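Local coordinates for protein EXOU (Pseudomonas aeruginosa, PDB 4AKX) that is a type III secretion toxin that probably acts as a patatin-like phospholipase and forms a heterodimeric complex with its chaperone SpcU, at residues B[42-48]-B[60-65]; B[256-260]-B[285-289]; B[454-458]-B[476-480]. All coordinates share one frame; numbering follows the deposited sequence.

Interaction 1: residues B[42-48]-B[60-65]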
# COMPACT_ATOMS: atom_id res chain seq x y z
N GLY B 42 -28.11 10.77 -21.87
CA GLY B 42 -28.71 11.21 -23.10
C GLY B 42 -27.65 11.49 -24.15
O GLY B 42 -26.68 12.21 -23.89
N GLN B 43 -27.84 10.92 -25.33
CA GLN B 43 -26.98 11.24 -26.47
C GLN B 43 -27.84 11.73 -27.65
O GLN B 43 -28.92 11.18 -27.93
CB GLN B 43 -26.13 10.02 -26.86
CG GLN B 43 -25.31 9.42 -25.70
CD GLN B 43 -23.92 10.04 -25.55
OE1 GLN B 43 -23.00 9.73 -26.30
NE2 GLN B 43 -23.78 10.92 -24.58
N GLY B 44 -27.39 12.82 -28.28
CA GLY B 44 -28.12 13.40 -29.40
C GLY B 44 -29.19 14.41 -29.01
O GLY B 44 -29.37 14.70 -27.82
N GLU B 45 -29.89 14.96 -30.01
CA GLU B 45 -30.97 15.92 -29.72
C GLU B 45 -32.11 15.32 -28.88
O GLU B 45 -32.37 14.11 -28.92
CB GLU B 45 -31.49 16.59 -30.99
CG GLU B 45 -32.24 15.70 -31.96
CD GLU B 45 -32.08 16.13 -33.43
OE1 GLU B 45 -32.05 17.35 -33.70
OE2 GLU B 45 -31.99 15.25 -34.32
N SER B 46 -32.75 16.17 -28.07
CA SER B 46 -33.90 15.77 -27.25
C SER B 46 -35.18 16.39 -27.76
O SER B 46 -35.20 17.53 -28.19
CB SER B 46 -33.70 16.21 -25.79
OG SER B 46 -33.32 17.58 -25.72
N ARG B 47 -36.25 15.63 -27.74
CA ARG B 47 -37.59 16.20 -27.84
C ARG B 47 -38.16 16.34 -26.40
O ARG B 47 -37.64 15.73 -25.47
CB ARG B 47 -38.47 15.33 -28.74
CG ARG B 47 -38.56 13.89 -28.32
CD ARG B 47 -38.75 12.87 -29.45
NE ARG B 47 -39.13 11.59 -28.84
CZ ARG B 47 -38.30 10.57 -28.58
NH1 ARG B 47 -37.05 10.61 -29.02
NH2 ARG B 47 -38.75 9.48 -27.94
N THR B 48 -39.15 17.20 -26.21
CA THR B 48 -39.82 17.32 -24.90
C THR B 48 -41.19 16.66 -24.94
O THR B 48 -42.06 17.11 -25.65
CB THR B 48 -40.06 18.78 -24.52
OG1 THR B 48 -38.82 19.40 -24.19
CG2 THR B 48 -40.95 18.83 -23.29
N LEU B 60 -40.53 15.83 -18.90
CA LEU B 60 -39.86 14.69 -19.49
C LEU B 60 -39.15 15.04 -20.82
O LEU B 60 -39.78 15.52 -21.78
CB LEU B 60 -40.85 13.55 -19.69
CG LEU B 60 -41.46 12.95 -18.43
CD1 LEU B 60 -42.64 12.03 -18.77
CD2 LEU B 60 -40.40 12.20 -17.61
N ARG B 61 -37.84 14.83 -20.86
CA ARG B 61 -37.11 15.01 -22.09
C ARG B 61 -36.69 13.65 -22.55
O ARG B 61 -36.33 12.81 -21.73
CB ARG B 61 -35.86 15.85 -21.88
CG ARG B 61 -36.14 17.31 -21.67
CD ARG B 61 -34.88 18.08 -21.33
NE ARG B 61 -35.17 19.51 -21.48
CZ ARG B 61 -35.84 20.24 -20.59
NH1 ARG B 61 -36.24 19.71 -19.43
NH2 ARG B 61 -36.08 21.53 -20.85
N GLN B 62 -36.71 13.41 -23.85
CA GLN B 62 -36.28 12.10 -24.36
C GLN B 62 -35.31 12.27 -25.47
O GLN B 62 -35.49 13.15 -26.32
CB GLN B 62 -37.46 11.29 -24.87
CG GLN B 62 -37.08 9.89 -25.25
CD GLN B 62 -38.25 8.96 -25.24
OE1 GLN B 62 -38.08 7.75 -25.18
NE2 GLN B 62 -39.43 9.50 -25.30
N PHE B 63 -34.29 11.41 -25.49
CA PHE B 63 -33.16 11.61 -26.35
C PHE B 63 -33.17 10.62 -27.51
O PHE B 63 -33.94 9.66 -27.51
CB PHE B 63 -31.90 11.40 -25.55
CG PHE B 63 -31.56 12.54 -24.66
CD1 PHE B 63 -32.11 12.64 -23.42
CD2 PHE B 63 -30.59 13.46 -25.03
CE1 PHE B 63 -31.72 13.64 -22.55
CE2 PHE B 63 -30.21 14.47 -24.18
CZ PHE B 63 -30.77 14.56 -22.93
N GLU B 64 -32.26 10.80 -28.46
CA GLU B 64 -32.23 9.93 -29.65
C GLU B 64 -32.08 8.47 -29.33
O GLU B 64 -32.44 7.65 -30.14
CB GLU B 64 -31.12 10.34 -30.62
CG GLU B 64 -31.51 11.54 -31.48
CD GLU B 64 -30.35 12.13 -32.28
OE1 GLU B 64 -29.61 11.36 -32.96
OE2 GLU B 64 -30.18 13.38 -32.24
N ASN B 65 -31.49 8.14 -28.19
CA ASN B 65 -31.09 6.75 -27.96
C ASN B 65 -31.97 6.07 -26.98
O ASN B 65 -31.71 4.93 -26.58
CB ASN B 65 -29.63 6.64 -27.54
CG ASN B 65 -29.35 7.22 -26.17
OD1 ASN B 65 -30.06 8.10 -25.66
ND2 ASN B 65 -28.26 6.77 -25.59
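Gly-42 and Ser-46 hold the ring of Phe-63 between them. Gly-42 CA lies over the centre of one face, 3.5 Å from the centroid of the Phe-63 ring, and Ser-46 CB lies over the opposite face, 4.2 Å from the same centroid, so both make CH-pi contacts. A third partner comes in at the edge: Gly-44 O, near the ring plane, is 3.3 Å from Phe-63 CD2. Phe-63 lies on the face of the sheet that also carries Thr-48 and Arg-61; chi1 of -76°, with CG beside the backbone N, swings its ring in between Gly-42 and Ser-46, and the loop 42-44 wraps over it.

Glu-64, its chain extended beyond CG, reaches back to the same loop. Its OE2 accepts the backbone N-H of Glu-45 at 2.7 Å between Glu-45 N and Glu-64 OE2, with the donor above the carboxylate plane. Glu-45 OE2 lies 3.3 Å from Glu-64 OE2, a pairing of like charges that may raise the proton affinity of one of them. A weak hydrogen bond also runs from Glu-64 N to Gln-43 O.

Beyond the loop the chains become an antiparallel ladder, part of a beta-meander in which 46-53, 58-63 and 68-73 follow one another. Arg-47 and Gln-62 form its hydrogen-bonded pair, with Arg-47 N to Gln-62 O and Gln-62 N to Arg-47 O both 3.0 Å. On the face away from Phe-63 their side chains run side by side in the same direction, though the placement of their ends is doubtful.

Further out, strand 68-73 borders 60-63 on its other edge, with Glu-69 against Phe-63. Gln-43 NE2 bonds both to Gly-42 O and to the carbonyl O of Arg-12 of the SpcU chain.

Interaction 2: residues B[256-260]-B[285-289]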
# COMPACT_ATOMS: atom_id res chain seq x y z
N ASN B 256 -39.46 13.68 16.98
CA ASN B 256 -38.30 12.83 17.10
C ASN B 256 -37.26 13.64 17.83
O ASN B 256 -36.82 14.69 17.34
CB ASN B 256 -37.74 12.43 15.72
CG ASN B 256 -38.78 11.76 14.82
OD1 ASN B 256 -38.78 10.52 14.65
ND2 ASN B 256 -39.63 12.57 14.18
N ILE B 257 -36.88 13.19 19.02
CA ILE B 257 -35.80 13.83 19.74
C ILE B 257 -34.63 12.88 19.83
O ILE B 257 -34.73 11.80 20.41
CB ILE B 257 -36.21 14.27 21.16
CG1 ILE B 257 -37.46 15.15 21.10
CG2 ILE B 257 -35.09 15.05 21.82
CD1 ILE B 257 -37.90 15.63 22.46
N THR B 258 -33.51 13.28 19.23
CA THR B 258 -32.30 12.47 19.26
C THR B 258 -31.34 13.05 20.30
O THR B 258 -31.48 14.22 20.68
CB THR B 258 -31.61 12.29 17.85
OG1 THR B 258 -31.39 13.56 17.22
CG2 THR B 258 -32.47 11.45 16.92
N GLY B 259 -30.42 12.22 20.79
CA GLY B 259 -29.42 12.64 21.77
C GLY B 259 -28.30 11.63 21.84
O GLY B 259 -28.50 10.46 21.55
N THR B 260 -27.11 12.08 22.25
CA THR B 260 -25.92 11.22 22.23
C THR B 260 -25.26 11.13 23.61
O THR B 260 -24.57 12.05 24.02
CB THR B 260 -24.89 11.74 21.22
OG1 THR B 260 -23.63 11.07 21.42
CG2 THR B 260 -24.68 13.25 21.38
N ALA B 285 -38.51 13.40 27.92
CA ALA B 285 -37.45 13.18 26.96
C ALA B 285 -36.69 14.47 26.64
O ALA B 285 -35.46 14.51 26.73
CB ALA B 285 -38.03 12.56 25.69
N ALA B 286 -37.42 15.53 26.27
CA ALA B 286 -36.80 16.78 25.84
C ALA B 286 -35.88 17.35 26.91
O ALA B 286 -34.90 18.02 26.59
CB ALA B 286 -37.87 17.79 25.47
N HIS B 287 -36.21 17.04 28.17
CA HIS B 287 -35.38 17.38 29.33
C HIS B 287 -34.22 16.44 29.46
O HIS B 287 -33.10 16.86 29.75
CB HIS B 287 -36.20 17.35 30.62
CG HIS B 287 -35.39 17.63 31.90
ND1 HIS B 287 -35.14 16.68 32.83
CD2 HIS B 287 -34.77 18.80 32.36
CE1 HIS B 287 -34.40 17.21 33.83
NE2 HIS B 287 -34.18 18.51 33.54
N ILE B 288 -34.48 15.15 29.29
CA ILE B 288 -33.40 14.18 29.38
C ILE B 288 -32.33 14.59 28.39
O ILE B 288 -31.17 14.74 28.77
CB ILE B 288 -33.87 12.72 29.13
CG1 ILE B 288 -34.96 12.31 30.14
CG2 ILE B 288 -32.69 11.74 29.20
CD1 ILE B 288 -34.53 12.42 31.60
N SER B 289 -32.75 14.85 27.15
CA SER B 289 -31.85 15.31 26.11
C SER B 289 -31.45 16.78 26.25
O SER B 289 -30.74 17.33 25.41
CB SER B 289 -32.44 15.04 24.73
OG SER B 289 -31.43 15.05 23.74
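Strand 256-260 runs past the C-terminal turn of helix 282-288, and the backbones draw closer along the way: Ile-257 CA is 6.8 Å from Ala-286 CA, whereas Gly-259 CA is 5.6 Å from Ser-289 CA. That last turn is closed by Ser-289 N donating to Ala-285 O, which sets Ser-289 at the helix end with its side chain directed to the strand.

Ile-257 fills the wider end. Its two branches divide the work: CD1 reaches the helix and meets Ala-286 CB at 3.7 Å, with Ala-285 CB more distant, while CG2 packs on Ser-289 CB at 3.9 Å. Chi1 of -54° sets CG1 beside the backbone N and CG2 beside the carbonyl carbon, and the extended chi2 (-179°) carries CD1 out to the helix.

At the narrow end Ser-289 OG donates to Thr-258 O, with 3.2 Å from Ser-289 OG to Thr-258 O. The hydroxyl comes from above the carbonyl plane, 38° out of it, rather than on a lone pair. Gly-259 CA lies 3.7 Å from Ser-289 OG, and the lack of a side chain on Gly-259 allows this approach. Thr-258 turns to the other face of the strand, onto Val-324 and Met-329.

Strand 254-263 lies between strands 110-114 and 266-273, and Leu-200 of helix 195-214 touches Ala-286 as well. This is helix-on-sheet packing of the alpha/beta kind found in patatin-like phospholipases. Ser-289 lies near, without touching, Gly-113, Ser-115 and Gly-117, a GxSxG sequence consistent with the nucleophile elbow of that family.

Interaction 3: residues B[454-458]-B[476-480]; sequences LDEAL and ITDGA
Helix-on-helix packing within the middle helical domain brings Leu-454 and Leu-458, one turn apart on the short helix 454-459, against the first turns of the long helix 474-502. The two segments cross at -70° with their axes 10.2 Å apart at closest, and the interface is almost wholly apolar.

Leu-458 carries most of it. Its CD1 meets three residues of the long helix: Ala-480 CB at 3.7 Å, Thr-477 CG2 at 3.9 Å, and the backbone of Ile-476, whose O is 3.8 Å from Leu-458 CD1. Leu-458 CB also rests on Ala-480 CB. Leu-454 comes at Ile-476 from the preceding turn; with CG anti to the backbone N (chi1 -178°), its CD2 extends to Ile-476 CG2 at 4.1 Å, and the two side chains cross at a slant. Leu-49 touches both Leu-454 and Ile-476.

The long helix is kinked here, since the N atoms of Gly-479 and Ala-480 have no bond to the turn before. Thr-477 also packs on Leu-466, Val-469 and Ala-470 of helix 463-472, which lies between the two helices in sequence.

Asp-455 is the charged residue at this contact: its OD2 forms a salt bridge with Arg-530, while its OD1 comes within 4.2 Å of Ala-480 CB.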
# COMPACT_ATOMS: atom_id res chain seq x y z
N LEU B 454 -38.60 5.46 -21.34
CA LEU B 454 -39.76 6.24 -20.93
C LEU B 454 -40.41 5.54 -19.78
O LEU B 454 -40.37 6.04 -18.68
CB LEU B 454 -40.76 6.41 -22.07
CG LEU B 454 -42.01 7.25 -21.75
CD1 LEU B 454 -41.64 8.62 -21.22
CD2 LEU B 454 -42.86 7.41 -23.00
N ASP B 455 -40.87 4.30 -20.01
CA ASP B 455 -41.59 3.53 -18.99
C ASP B 455 -40.93 3.45 -17.64
O ASP B 455 -41.63 3.44 -16.62
CB ASP B 455 -41.91 2.13 -19.46
CG ASP B 455 -43.06 1.50 -18.66
OD1 ASP B 455 -44.18 2.08 -18.61
OD2 ASP B 455 -42.85 0.41 -18.07
N GLU B 456 -39.60 3.37 -17.61
CA GLU B 456 -38.91 3.47 -16.32
C GLU B 456 -39.27 4.79 -15.60
O GLU B 456 -39.55 4.77 -14.41
CB GLU B 456 -37.40 3.29 -16.43
CG GLU B 456 -36.98 1.83 -16.61
CD GLU B 456 -35.58 1.64 -17.23
OE1 GLU B 456 -34.62 2.23 -16.68
OE2 GLU B 456 -35.43 0.86 -18.23
N ALA B 457 -39.32 5.91 -16.32
CA ALA B 457 -39.53 7.20 -15.67
C ALA B 457 -41.01 7.42 -15.29
O ALA B 457 -41.33 8.04 -14.28
CB ALA B 457 -38.98 8.34 -16.51
N LEU B 458 -41.91 6.84 -16.07
CA LEU B 458 -43.31 6.80 -15.70
C LEU B 458 -43.51 5.86 -14.51
O LEU B 458 -44.39 6.06 -13.68
CB LEU B 458 -44.20 6.41 -16.89
CG LEU B 458 -44.08 7.34 -18.11
CD1 LEU B 458 -45.08 7.06 -19.21
CD2 LEU B 458 -44.18 8.78 -17.69
N ILE B 476 -48.49 9.76 -24.51
CA ILE B 476 -47.27 9.29 -23.86
C ILE B 476 -47.55 8.21 -22.81
O ILE B 476 -46.77 7.26 -22.65
CB ILE B 476 -46.53 10.52 -23.25
CG1 ILE B 476 -45.66 11.18 -24.32
CG2 ILE B 476 -45.69 10.18 -22.05
CD1 ILE B 476 -45.05 10.19 -25.30
N THR B 477 -48.67 8.33 -22.12
CA THR B 477 -48.83 7.63 -20.89
C THR B 477 -49.85 6.51 -20.95
O THR B 477 -49.92 5.66 -20.05
CB THR B 477 -49.24 8.59 -19.78
OG1 THR B 477 -50.34 9.38 -20.23
CG2 THR B 477 -48.09 9.49 -19.42
N ASP B 478 -50.68 6.51 -21.98
CA ASP B 478 -51.79 5.55 -22.02
C ASP B 478 -51.35 4.14 -21.55
O ASP B 478 -51.98 3.54 -20.70
CB ASP B 478 -52.46 5.53 -23.39
CG ASP B 478 -51.45 5.40 -24.52
OD1 ASP B 478 -50.23 5.56 -24.26
OD2 ASP B 478 -51.89 5.14 -25.66
N GLY B 479 -50.21 3.67 -22.07
CA GLY B 479 -49.63 2.38 -21.65
C GLY B 479 -49.36 2.31 -20.16
O GLY B 479 -49.81 1.40 -19.49
N ALA B 480 -48.65 3.29 -19.64
CA ALA B 480 -48.39 3.39 -18.22
C ALA B 480 -49.69 3.47 -17.39
O ALA B 480 -49.76 2.85 -16.32
CB ALA B 480 -47.50 4.58 -17.93

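Overall arrangement
From the N terminus, interaction 1 comes first, its 11 intervening residues making the far end and turn of a beta-hairpin at the surface. Interaction 2 closes next, over a 24-residue excursion that includes strand 266-273, and ties the second strand in from one edge of the mixed sheet to a helix of the phospholipase region. Interaction 3 follows far downstream, bringing two helices of the middle helical domain together across a 17-residue, mainly helical link. The three loops run in series; none nests or crosses. In space, interactions 1 and 3 adjoin, Leu-60 packing on Ala-457 and Leu-458, while interaction 2 lies across the chain's centre, its centre about 50 Å and 45 Å from theirs.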